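Local coordinates for Fe-regulated protein B (Neisseria meningitidis, PDB 4AIP) that probably carries iron across the outer membrane of the bacterium as a TonB-dependent transporter, at residues K66-I71 with G588-A593; L143-S148 with A174-K179; F691-P696 with T701-L706. All coordinates share one frame; numbering follows the deposited sequence.

Contact 1 of 3, residues K66-I71 with G588-A593; sequences KIRTNI and GYELGA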
loop_
_atom_site.group_PDB
_atom_site.type_symbol
_atom_site.label_atom_id
_atom_site.label_comp_id
_atom_site.label_asym_id
_atom_site.label_seq_id
_atom_site.Cartn_x
_atom_site.Cartn_y
_atom_site.Cartn_z
ATOM N N LYS B 66 35.029 25.122 -8.291
ATOM C CA LYS B 66 33.747 25.610 -8.733
ATOM C C LYS B 66 32.836 24.584 -9.492
ATOM O O LYS B 66 31.614 24.715 -9.497
ATOM C CB LYS B 66 33.980 26.878 -9.505
ATOM C CG LYS B 66 32.885 27.326 -10.386
ATOM C CD LYS B 66 33.447 28.329 -11.366
ATOM C CE LYS B 66 32.391 28.869 -12.346
ATOM N NZ LYS B 66 31.312 29.616 -11.647
ATOM N N ILE B 67 33.450 23.576 -10.090
ATOM C CA ILE B 67 32.729 22.496 -10.724
ATOM C C ILE B 67 33.341 21.265 -10.141
ATOM O O ILE B 67 34.546 21.037 -10.277
ATOM C CB ILE B 67 32.876 22.520 -12.293
ATOM C CG1 ILE B 67 32.118 23.721 -12.859
ATOM C CG2 ILE B 67 32.295 21.285 -12.919
ATOM C CD1 ILE B 67 32.501 24.063 -14.311
ATOM N N ARG B 68 32.507 20.507 -9.445
ATOM C CA ARG B 68 32.943 19.253 -8.880
ATOM C C ARG B 68 32.063 18.175 -9.488
ATOM O O ARG B 68 30.849 18.076 -9.205
ATOM C CB ARG B 68 32.927 19.282 -7.367
ATOM C CG ARG B 68 34.274 18.893 -6.738
ATOM C CD ARG B 68 34.403 19.635 -5.413
ATOM N NE ARG B 68 35.487 19.084 -4.576
ATOM C CZ ARG B 68 35.978 19.698 -3.483
ATOM N NH1 ARG B 68 35.508 20.897 -3.109
ATOM N NH2 ARG B 68 36.986 19.142 -2.791
ATOM N N THR B 69 32.684 17.431 -10.398
ATOM C CA THR B 69 32.022 16.398 -11.150
ATOM C C THR B 69 32.145 15.123 -10.351
ATOM O O THR B 69 33.207 14.811 -9.865
ATOM C CB THR B 69 32.637 16.253 -12.598
ATOM O OG1 THR B 69 32.373 17.450 -13.355
ATOM C CG2 THR B 69 32.041 15.049 -13.347
ATOM N N ASN B 70 31.048 14.373 -10.260
ATOM C CA ASN B 70 31.067 13.027 -9.685
ATOM C C ASN B 70 31.597 13.016 -8.284
ATOM O O ASN B 70 32.521 12.280 -7.976
ATOM C CB ASN B 70 31.909 12.067 -10.543
ATOM C CG ASN B 70 31.195 11.634 -11.802
ATOM O OD1 ASN B 70 30.104 12.084 -12.098
ATOM N ND2 ASN B 70 31.807 10.732 -12.537
ATOM N N ILE B 71 31.017 13.866 -7.449
ATOM C CA ILE B 71 31.352 13.918 -6.029
ATOM C C ILE B 71 31.032 12.587 -5.387
ATOM O O ILE B 71 31.788 12.073 -4.590
ATOM C CB ILE B 71 30.510 14.976 -5.313
ATOM C CG1 ILE B 71 31.067 16.354 -5.551
ATOM C CG2 ILE B 71 30.480 14.771 -3.831
ATOM C CD1 ILE B 71 30.135 17.374 -5.014
ATOM N N GLY B 588 33.738 34.548 -1.139
ATOM C CA GLY B 588 34.410 33.673 -0.183
ATOM C C GLY B 588 35.384 32.742 -0.857
ATOM O O GLY B 588 35.876 33.020 -1.931
ATOM N N TYR B 589 35.626 31.611 -0.233
ATOM C CA TYR B 589 36.641 30.747 -0.670
ATOM C C TYR B 589 36.267 29.349 -0.245
ATOM O O TYR B 589 35.357 29.171 0.581
ATOM C CB TYR B 589 38.006 31.193 -0.070
ATOM C CG TYR B 589 38.055 31.183 1.441
ATOM C CD1 TYR B 589 37.435 32.217 2.181
ATOM C CD2 TYR B 589 38.659 30.139 2.131
ATOM C CE1 TYR B 589 37.465 32.251 3.578
ATOM C CE2 TYR B 589 38.705 30.149 3.579
ATOM C CZ TYR B 589 38.105 31.201 4.282
ATOM O OH TYR B 589 38.124 31.239 5.664
ATOM N N GLU B 590 36.960 28.392 -0.875
ATOM C CA GLU B 590 37.017 26.968 -0.550
ATOM C C GLU B 590 38.460 26.422 -0.813
ATOM O O GLU B 590 39.077 26.713 -1.869
ATOM C CB GLU B 590 36.064 26.175 -1.424
ATOM C CG GLU B 590 35.979 24.666 -1.106
ATOM C CD GLU B 590 34.601 24.021 -1.544
ATOM O OE1 GLU B 590 33.644 24.797 -1.902
ATOM O OE2 GLU B 590 34.504 22.754 -1.537
ATOM N N LEU B 591 38.963 25.626 0.138
ATOM C CA LEU B 591 40.155 24.846 -0.045
ATOM C C LEU B 591 39.818 23.345 0.104
ATOM O O LEU B 591 38.889 22.962 0.834
ATOM C CB LEU B 591 41.224 25.264 0.979
ATOM C CG LEU B 591 41.803 26.675 0.794
ATOM C CD1 LEU B 591 42.596 27.140 2.015
ATOM C CD2 LEU B 591 42.676 26.763 -0.478
ATOM N N GLY B 592 40.567 22.498 -0.578
ATOM C CA GLY B 592 40.440 21.061 -0.381
ATOM C C GLY B 592 41.812 20.412 -0.636
ATOM O O GLY B 592 42.626 20.927 -1.459
ATOM N N ALA B 593 42.078 19.312 0.065
ATOM C CA ALA B 593 43.295 18.544 -0.153
ATOM C C ALA B 593 42.973 17.124 0.144
ATOM O O ALA B 593 42.047 16.844 0.939
ATOM C CB ALA B 593 44.397 18.984 0.765
#
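A single salt bridge, Arg68 to Glu590, joins the plug to the inner wall of the barrel: residues 66-71 run along an outermost strand of the plug's four-stranded sheet, and residues 588-593 lie on the barrel strand 575-597. The backbones stay well apart, with 11.5 Å between the CA atoms of Arg68 and Gly592, and two long side chains span the gap. Arg68 stretches out from CG to NE and offers the edge of its guanidinium, where NH1 meets Glu590 OE2 at 2.6 Å, near the guanidinium plane. Glu590 comes to meet it with CG anti to the backbone N (chi1 -176°) and the chain extended beyond, which carries the carboxylate off the wall toward the plug. The two planes are turned 42° apart and OE2 alone touches the arginine, so this is a one-point contact, not a two-pronged pairing. Gly592, two residues along on the same face of the strand, has no side chain to crowd the guanidinium. The other carboxylate oxygen, OE1, forms a second salt bridge, to Lys151 of the neighbouring plug strand 144-151. Glu590 is thus a buried acid held between two plug cations, which would be expected to keep it ionised, and its charge links two adjacent plug strands to one barrel strand.

Contact 2 of 3, residues L143-S148 with A174-K179; sequences LVKVVS and AQDLLK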
loop_
_atom_site.group_PDB
_atom_site.type_symbol
_atom_site.label_atom_id
_atom_site.label_comp_id
_atom_site.label_asym_id
_atom_site.label_seq_id
_atom_site.Cartn_x
_atom_site.Cartn_y
_atom_site.Cartn_z
ATOM N N LEU B 143 17.813 6.527 -5.774
ATOM C CA LEU B 143 17.607 6.646 -7.233
ATOM C C LEU B 143 18.881 6.947 -8.064
ATOM O O LEU B 143 18.916 6.688 -9.295
ATOM C CB LEU B 143 16.533 7.690 -7.537
ATOM C CG LEU B 143 15.185 7.469 -6.870
ATOM C CD1 LEU B 143 14.354 8.765 -6.854
ATOM C CD2 LEU B 143 14.424 6.348 -7.597
ATOM N N VAL B 144 19.931 7.470 -7.427
ATOM C CA VAL B 144 20.906 8.200 -8.228
ATOM C C VAL B 144 22.150 7.407 -8.520
ATOM O O VAL B 144 22.469 6.502 -7.769
ATOM C CB VAL B 144 21.212 9.655 -7.642
ATOM C CG1 VAL B 144 19.985 10.270 -7.092
ATOM C CG2 VAL B 144 22.179 9.611 -6.538
ATOM N N LYS B 145 22.835 7.701 -9.624
ATOM C CA LYS B 145 24.118 7.058 -9.874
ATOM C C LYS B 145 25.286 7.980 -9.712
ATOM O O LYS B 145 26.366 7.522 -9.443
ATOM C CB LYS B 145 24.182 6.369 -11.234
ATOM C CG LYS B 145 24.761 7.169 -12.337
ATOM C CD LYS B 145 24.088 6.850 -13.653
ATOM C CE LYS B 145 24.869 7.386 -14.834
ATOM N NZ LYS B 145 26.128 6.679 -15.113
ATOM N N VAL B 146 25.091 9.272 -9.910
ATOM C CA VAL B 146 26.120 10.272 -9.664
ATOM C C VAL B 146 25.482 11.549 -9.134
ATOM O O VAL B 146 24.313 11.873 -9.449
ATOM C CB VAL B 146 26.926 10.623 -10.938
ATOM C CG1 VAL B 146 27.988 9.582 -11.204
ATOM C CG2 VAL B 146 26.076 10.696 -12.159
ATOM N N VAL B 147 26.252 12.224 -8.278
ATOM C CA VAL B 147 25.977 13.584 -7.852
ATOM C C VAL B 147 27.204 14.411 -8.186
ATOM O O VAL B 147 28.342 13.985 -7.955
ATOM C CB VAL B 147 25.659 13.659 -6.352
ATOM C CG1 VAL B 147 25.210 15.020 -5.988
ATOM C CG2 VAL B 147 24.559 12.660 -6.002
ATOM N N SER B 148 26.960 15.589 -8.753
ATOM C CA SER B 148 27.962 16.588 -9.095
ATOM C C SER B 148 27.415 17.931 -8.621
ATOM O O SER B 148 26.238 18.046 -8.245
ATOM C CB SER B 148 28.142 16.650 -10.626
ATOM O OG SER B 148 28.843 15.516 -11.173
ATOM N N ALA B 174 20.716 0.572 -16.215
ATOM C CA ALA B 174 21.023 -0.814 -16.447
ATOM C C ALA B 174 22.521 -1.152 -16.456
ATOM O O ALA B 174 22.940 -2.049 -15.692
ATOM C CB ALA B 174 20.329 -1.270 -17.763
ATOM N N GLN B 175 23.325 -0.452 -17.269
ATOM C CA GLN B 175 24.759 -0.764 -17.336
ATOM C C GLN B 175 25.529 -0.547 -16.023
ATOM O O GLN B 175 26.476 -1.309 -15.712
ATOM C CB GLN B 175 25.458 -0.073 -18.499
ATOM C CG GLN B 175 25.042 -0.622 -19.869
ATOM C CD GLN B 175 25.807 -1.876 -20.337
ATOM O OE1 GLN B 175 25.802 -2.926 -19.680
ATOM N NE2 GLN B 175 26.439 -1.769 -21.511
ATOM N N ASP B 176 25.119 0.458 -15.252
ATOM C CA ASP B 176 25.650 0.599 -13.903
ATOM C C ASP B 176 25.351 -0.601 -13.009
ATOM O O ASP B 176 26.183 -1.004 -12.233
ATOM C CB ASP B 176 25.155 1.886 -13.254
ATOM C CG ASP B 176 25.087 3.033 -14.247
ATOM O OD1 ASP B 176 26.031 3.134 -15.081
ATOM O OD2 ASP B 176 24.053 3.808 -14.209
ATOM N N LEU B 177 24.156 -1.169 -13.114
ATOM C CA LEU B 177 23.786 -2.243 -12.192
ATOM C C LEU B 177 24.379 -3.551 -12.636
ATOM O O LEU B 177 24.672 -4.399 -11.825
ATOM C CB LEU B 177 22.295 -2.380 -12.022
ATOM C CG LEU B 177 21.704 -1.165 -11.361
ATOM C CD1 LEU B 177 20.185 -1.206 -11.551
ATOM C CD2 LEU B 177 22.078 -1.228 -9.914
ATOM N N LEU B 178 24.580 -3.705 -13.923
ATOM C CA LEU B 178 25.214 -4.922 -14.434
ATOM C C LEU B 178 26.707 -4.993 -14.163
ATOM O O LEU B 178 27.314 -6.068 -14.379
ATOM C CB LEU B 178 24.985 -5.053 -15.950
ATOM C CG LEU B 178 23.517 -5.281 -16.323
ATOM C CD1 LEU B 178 23.306 -4.886 -17.762
ATOM C CD2 LEU B 178 23.070 -6.779 -16.055
ATOM N N LYS B 179 27.286 -3.859 -13.724
ATOM C CA LYS B 179 28.725 -3.662 -13.598
ATOM C C LYS B 179 29.433 -4.921 -13.058
ATOM O O LYS B 179 30.280 -5.534 -13.766
ATOM C CB LYS B 179 29.034 -2.428 -12.741
ATOM C CG LYS B 179 30.543 -2.019 -12.689
ATOM C CD LYS B 179 30.926 -1.031 -13.768
ATOM C CE LYS B 179 30.488 0.388 -13.371
ATOM N NZ LYS B 179 29.993 1.212 -14.542
#
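Asp176 meets Lys145 in a lone ion pair that links the short helix 174-178 to the plug strand 144-151, near the protein surface. Along residues 174-179, Ala174 opens the helix, and its carbonyl O accepts the backbone N of Leu178 at 2.9 Å. Gln175 follows, its OE1 in a weak hydrogen bond to Lys208 of the barrel. Asp176 then points its side chain at the strand: CG stands anti to the carbonyl carbon and beside the backbone N (chi1 -38°). Its OD2 takes a hydrogen bond from the backbone N of Asp173, just ahead of the helix, a bond that limits how the carboxylate can turn. The lysine chain passes across this group at about a right angle, bent at chi2 and chi4. Its aliphatic part comes close first, CD of Lys145 lying 3.1 Å from OD2 of Asp176, and the turn at chi4 (71°) then brings NZ to 3.5 Å from OD1 of Asp176. That is a loose salt bridge, more a matter of charge than of a directed bond. Leu177 and Leu178 turn to the barrel instead, packing on Phe206 of strand 198-209. On the plug side, Lys145 and Val146 together face Lys170 in a classic beta bulge with strand 165-171. With Asp176 paired to Lys145 and the two leucines packed on Phe206, the helix sits between the end of plug strand 144-151 where Lys145 lies and strand 198-209 of the barrel wall.

Contact 3 of 3, residues F691-P696 with T701-L706; sequences FANWKP and TLNVNL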
loop_
_atom_site.group_PDB
_atom_site.type_symbol
_atom_site.label_atom_id
_atom_site.label_comp_id
_atom_site.label_asym_id
_atom_site.label_seq_id
_atom_site.Cartn_x
_atom_site.Cartn_y
_atom_site.Cartn_z
ATOM N N PHE B 691 33.073 4.556 10.254
ATOM C CA PHE B 691 32.312 3.653 9.358
ATOM C C PHE B 691 33.217 2.549 8.985
ATOM O O PHE B 691 34.461 2.680 9.133
ATOM C CB PHE B 691 31.864 4.345 8.048
ATOM C CG PHE B 691 33.030 4.974 7.251
ATOM C CD1 PHE B 691 33.763 4.226 6.316
ATOM C CD2 PHE B 691 33.406 6.309 7.499
ATOM C CE1 PHE B 691 34.864 4.825 5.619
ATOM C CE2 PHE B 691 34.491 6.927 6.822
ATOM C CZ PHE B 691 35.215 6.210 5.879
ATOM N N ALA B 692 32.604 1.501 8.423
ATOM C CA ALA B 692 33.314 0.395 7.883
ATOM C C ALA B 692 32.542 -0.118 6.648
ATOM O O ALA B 692 31.307 -0.190 6.662
ATOM C CB ALA B 692 33.422 -0.663 8.944
ATOM N N ASN B 693 33.275 -0.482 5.594
ATOM C CA ASN B 693 32.718 -1.202 4.459
ATOM C C ASN B 693 33.433 -2.561 4.291
ATOM O O ASN B 693 34.655 -2.632 4.046
ATOM C CB ASN B 693 32.853 -0.353 3.191
ATOM C CG ASN B 693 32.627 -1.144 1.905
ATOM O OD1 ASN B 693 33.558 -1.418 1.173
ATOM N ND2 ASN B 693 31.381 -1.494 1.623
ATOM N N TRP B 694 32.697 -3.647 4.443
ATOM C CA TRP B 694 33.303 -4.917 4.026
ATOM C C TRP B 694 32.685 -5.651 2.898
ATOM O O TRP B 694 31.464 -5.589 2.676
ATOM C CB TRP B 694 33.795 -5.809 5.181
ATOM C CG TRP B 694 33.091 -6.960 5.682
ATOM C CD1 TRP B 694 31.938 -6.977 6.449
ATOM C CD2 TRP B 694 33.542 -8.323 5.626
ATOM N NE1 TRP B 694 31.599 -8.311 6.811
ATOM C CE2 TRP B 694 32.558 -9.140 6.296
ATOM C CE3 TRP B 694 34.600 -8.941 4.982
ATOM C CZ2 TRP B 694 32.664 -10.509 6.414
ATOM C CZ3 TRP B 694 34.713 -10.331 5.090
ATOM C CH2 TRP B 694 33.736 -11.104 5.806
ATOM N N LYS B 695 33.579 -6.270 2.149
ATOM C CA LYS B 695 33.273 -6.831 0.900
ATOM C C LYS B 695 33.691 -8.248 1.074
ATOM O O LYS B 695 34.803 -8.618 0.657
ATOM C CB LYS B 695 34.113 -6.180 -0.207
ATOM C CG LYS B 695 33.679 -4.788 -0.680
ATOM C CD LYS B 695 34.647 -4.302 -1.735
ATOM C CE LYS B 695 34.496 -2.815 -1.962
ATOM N NZ LYS B 695 33.099 -2.531 -2.445
ATOM N N PRO B 696 32.816 -9.068 1.661
ATOM C CA PRO B 696 33.149 -10.429 2.056
ATOM C C PRO B 696 33.483 -11.361 0.902
ATOM O O PRO B 696 33.998 -12.450 1.123
ATOM C CB PRO B 696 31.867 -10.889 2.750
ATOM C CG PRO B 696 31.085 -9.615 3.061
ATOM C CD PRO B 696 31.392 -8.779 1.888
ATOM N N THR B 701 29.871 -7.024 -5.434
ATOM C CA THR B 701 28.531 -7.647 -5.458
ATOM C C THR B 701 27.936 -7.781 -4.062
ATOM O O THR B 701 26.730 -7.920 -3.906
ATOM C CB THR B 701 28.470 -9.038 -6.228
ATOM O OG1 THR B 701 29.330 -10.004 -5.592
ATOM C CG2 THR B 701 28.830 -8.910 -7.754
ATOM N N LEU B 702 28.771 -7.716 -3.041
ATOM C CA LEU B 702 28.249 -7.779 -1.696
ATOM C C LEU B 702 28.969 -6.808 -0.798
ATOM O O LEU B 702 30.162 -6.885 -0.649
ATOM C CB LEU B 702 28.350 -9.202 -1.167
ATOM C CG LEU B 702 27.940 -9.459 0.283
ATOM C CD1 LEU B 702 26.511 -8.924 0.619
ATOM C CD2 LEU B 702 28.142 -10.945 0.691
ATOM N N ASN B 703 28.217 -5.905 -0.209
ATOM C CA ASN B 703 28.742 -4.838 0.628
ATOM C C ASN B 703 27.993 -4.948 1.931
ATOM O O ASN B 703 26.760 -5.005 1.954
ATOM C CB ASN B 703 28.475 -3.437 0.055
ATOM C CG ASN B 703 29.446 -3.023 -1.091
ATOM O OD1 ASN B 703 30.681 -2.985 -0.918
ATOM N ND2 ASN B 703 28.870 -2.640 -2.248
ATOM N N VAL B 704 28.742 -5.003 3.013
ATOM C CA VAL B 704 28.166 -4.997 4.329
ATOM C C VAL B 704 28.746 -3.743 4.919
ATOM O O VAL B 704 29.948 -3.580 4.939
ATOM C CB VAL B 704 28.650 -6.253 5.137
ATOM C CG1 VAL B 704 28.112 -6.232 6.551
ATOM C CG2 VAL B 704 28.199 -7.485 4.427
ATOM N N ASN B 705 27.904 -2.831 5.360
ATOM C CA ASN B 705 28.392 -1.549 5.816
ATOM C C ASN B 705 27.920 -1.272 7.193
ATOM O O ASN B 705 26.714 -1.449 7.499
ATOM C CB ASN B 705 27.859 -0.415 4.925
ATOM C CG ASN B 705 28.158 -0.630 3.450
ATOM O OD1 ASN B 705 29.259 -1.029 3.059
ATOM N ND2 ASN B 705 27.193 -0.311 2.628
ATOM N N LEU B 706 28.853 -0.747 8.016
ATOM C CA LEU B 706 28.526 -0.414 9.369
ATOM C C LEU B 706 29.029 0.949 9.666
ATOM O O LEU B 706 30.138 1.263 9.357
ATOM C CB LEU B 706 29.166 -1.421 10.345
ATOM C CG LEU B 706 29.042 -1.041 11.825
ATOM C CD1 LEU B 706 27.583 -1.216 12.330
ATOM C CD2 LEU B 706 30.064 -1.820 12.696
#
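Asn693 and Asn705 pair across a beta hairpin of the barrel, strands 681-694 and 702-709, whose short connection lies on the periplasmic side, as expected for turns of this fold. The strands run antiparallel at 168°; Ala692 with Leu706 and Trp694 with Val704 are hydrogen-bonded pairs, and Asn693 with Asn705 is the non-hydrogen-bonded pair between them. The two paired asparagines lie side by side, pointing the same way, their amide planes 38° apart. Asn693 CG stands anti to the backbone N (chi1 165°), which swings ND2 over the partner strand. There it gives one hydrogen to Asn705 OD1 at 2.6 Å and the other to Asn703 OD1 at 3.0 Å, both acceptors lying in its own amide plane, so the amide is held flat at both N-H groups. Its OD1 is bound by Arg643. This polar face meets the plug: Asn705 ND2 reaches Asp78 O, and Lys695 forms a salt bridge with Glu79. On the opposite face, Trp694 runs alongside Val704, with CD1 3.6 Å from CB of the valine. Pro696 CG rests 3.6 Å above the plane of the Trp694 ring, over its centre, and lies 3.8 Å from Val704 CG2. Phe212 of a second subunit packs on Pro696 and Leu702. Asn703 OD1 is gripped twice: Asn693 ND2 comes from above the carbonyl plane of Asn703, while Lys695 NZ, 2.9 Å away, lies in that plane, on a lone pair.

Overall arrangement
From the N terminus, the chain first enters the plug sheet at residues 66-71, and contact 1 is closed over five hundred residues later, when barrel strand 575-597 comes round. Contact 2 is nested inside that loop: it closes a short excursion through strand 165-171, where the chain leaves the plug for the barrel. The two touch directly, since strands 67-73 and 144-151 are neighbours and Asn70 N lies 2.6 Å from Ser148 OG, a probable hydrogen bond. Contact 3 follows in series, a local hairpin near the C terminus, with its nearest atoms about 7 Å from contact 2. Contact 1 joins plug to wall, contact 2 joins plug to linking helix, and contact 3 pairs two wall strands.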